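Nascent polypeptide-associated complex subunit alpha-like UBA domain-containing protein (Chaetomium thermophilum, PDB 5NNP) is probably the HYPK-type partner of an N-terminal acetyltransferase, this chain being its C-terminal UBA domain, bound here to an N-terminal acetyltransferase-like protein. Local coordinates at residues D10-L14 against A25-L29. Sequence-based numbering, arbitrary orientation.
Sequences DVNLL and ATELL
Leu14 and Leu29 reach for one another tip to tip: CD2 of Leu14 lies 3.4 Å from CG of Leu29, in the fork of its two methyls. Leu29 gets there with CG anti to its own carbonyl carbon (chi1 -83°), and from that fork CD1 runs on to the first turn of the opposing segment. There it sits 3.7 Å from the backbone N of Val11 and 3.8 Å from CB of Asp10, while CG2 of Val11 lies against the same methyl, the two side chains crossing obliquely. The axes of 10-14 and 25-29 approach to 9.2 Å at 115°, a steep crossing of the first two helices of the three-helix UBA fold; the third, helix 36-43, meets Leu29 through Ala36. An alanine in place of Leu29 would remove the fork and both methyls, and would probably leave a gap between Leu14, Val11 and that third helix. Where the backbones come close, small groups meet: CB of Ala25 lies 3.8 Å from CB of Leu14. At the margin, CG2 of Val11 rests 3.4 Å from OG1 of Thr26 in van der Waals contact, with CG1 also close by; the polar partner of that hydroxyl is the backbone O of Lys22, to which it is hydrogen-bonded. Asp10 offers this interface its CB, whereas OD1 forms a salt bridge with Lys730 of the N-terminal acetyltransferase-like chain.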
loop_
_atom_site.group_PDB
_atom_site.type_symbol
_atom_site.label_atom_id
_atom_site.label_comp_id
_atom_site.label_asym_id
_atom_site.label_seq_id
_atom_site.Cartn_x
_atom_site.Cartn_y
_atom_site.Cartn_z
ATOM N N ASP C 10 -31.077 15.539 23.959
ATOM C CA ASP C 10 -29.647 15.743 23.721
ATOM C C ASP C 10 -29.131 14.781 22.660
ATOM O O ASP C 10 -28.359 15.167 21.771
ATOM C CB ASP C 10 -28.835 15.563 25.005
ATOM C CG ASP C 10 -28.989 16.721 25.972
ATOM O OD1 ASP C 10 -29.325 17.846 25.537
ATOM O OD2 ASP C 10 -28.755 16.498 27.177
ATOM N N VAL C 11 -29.553 13.524 22.767
ATOM C CA VAL C 11 -29.154 12.494 21.819
ATOM C C VAL C 11 -29.616 12.847 20.398
ATOM O O VAL C 11 -28.883 12.646 19.427
ATOM C CB VAL C 11 -29.727 11.112 22.229
ATOM C CG1 VAL C 11 -29.553 10.089 21.105
ATOM C CG2 VAL C 11 -29.073 10.624 23.504
ATOM N N ASN C 12 -30.835 13.367 20.285
ATOM C CA ASN C 12 -31.363 13.770 18.987
ATOM C C ASN C 12 -30.668 15.016 18.460
ATOM O O ASN C 12 -30.563 15.214 17.249
ATOM C CB ASN C 12 -32.868 14.008 19.064
ATOM C CG ASN C 12 -33.643 12.729 19.297
ATOM O OD1 ASN C 12 -33.125 11.632 19.085
ATOM N ND2 ASN C 12 -34.891 12.859 19.737
ATOM N N LEU C 13 -30.196 15.853 19.376
ATOM C CA LEU C 13 -29.486 17.058 18.996
ATOM C C LEU C 13 -28.130 16.686 18.412
ATOM O O LEU C 13 -27.764 17.160 17.342
ATOM C CB LEU C 13 -29.312 17.998 20.185
ATOM C CG LEU C 13 -28.524 19.274 19.866
ATOM C CD1 LEU C 13 -29.362 20.266 19.070
ATOM C CD2 LEU C 13 -27.994 19.911 21.146
ATOM N N LEU C 14 -27.392 15.829 19.111
ATOM C CA LEU C 14 -26.094 15.375 18.610
ATOM C C LEU C 14 -26.229 14.601 17.305
ATOM O O LEU C 14 -25.371 14.706 16.426
ATOM C CB LEU C 14 -25.378 14.514 19.649
ATOM C CG LEU C 14 -24.545 15.269 20.685
ATOM C CD1 LEU C 14 -25.411 16.180 21.523
ATOM C CD2 LEU C 14 -23.836 14.287 21.571
ATOM N N ALA C 25 -23.815 8.847 19.340
ATOM C CA ALA C 25 -24.163 10.116 19.946
ATOM C C ALA C 25 -24.360 9.905 21.435
ATOM O O ALA C 25 -23.910 10.703 22.264
ATOM C CB ALA C 25 -25.404 10.686 19.309
ATOM N N THR C 26 -25.019 8.801 21.766
ATOM C CA THR C 26 -25.264 8.440 23.154
ATOM C C THR C 26 -23.965 8.129 23.889
ATOM O O THR C 26 -23.718 8.615 24.998
ATOM C CB THR C 26 -26.203 7.233 23.244
ATOM O OG1 THR C 26 -27.523 7.638 22.849
ATOM C CG2 THR C 26 -26.230 6.678 24.670
ATOM N N GLU C 27 -23.144 7.301 23.260
ATOM C CA GLU C 27 -21.845 6.953 23.791
ATOM C C GLU C 27 -21.015 8.210 24.073
ATOM O O GLU C 27 -20.379 8.305 25.120
ATOM C CB GLU C 27 -21.128 6.029 22.810
ATOM C CG GLU C 27 -19.765 5.580 23.248
ATOM C CD GLU C 27 -19.003 4.899 22.127
ATOM O OE1 GLU C 27 -19.636 4.539 21.106
ATOM O OE2 GLU C 27 -17.772 4.735 22.269
ATOM N N LEU C 28 -21.039 9.175 23.149
ATOM C CA LEU C 28 -20.264 10.406 23.311
ATOM C C LEU C 28 -20.801 11.177 24.499
ATOM O O LEU C 28 -20.037 11.657 25.334
ATOM C CB LEU C 28 -20.301 11.274 22.043
ATOM C CG LEU C 28 -19.645 12.674 22.103
ATOM C CD1 LEU C 28 -18.181 12.579 22.454
ATOM C CD2 LEU C 28 -19.813 13.477 20.802
ATOM N N LEU C 29 -22.122 11.294 24.565
ATOM C CA LEU C 29 -22.778 11.935 25.697
ATOM C C LEU C 29 -22.468 11.235 27.016
ATOM O O LEU C 29 -22.245 11.898 28.033
ATOM C CB LEU C 29 -24.281 11.969 25.481
ATOM C CG LEU C 29 -24.768 13.129 24.624
ATOM C CD1 LEU C 29 -26.209 12.916 24.155
ATOM C CD2 LEU C 29 -24.616 14.422 25.409
#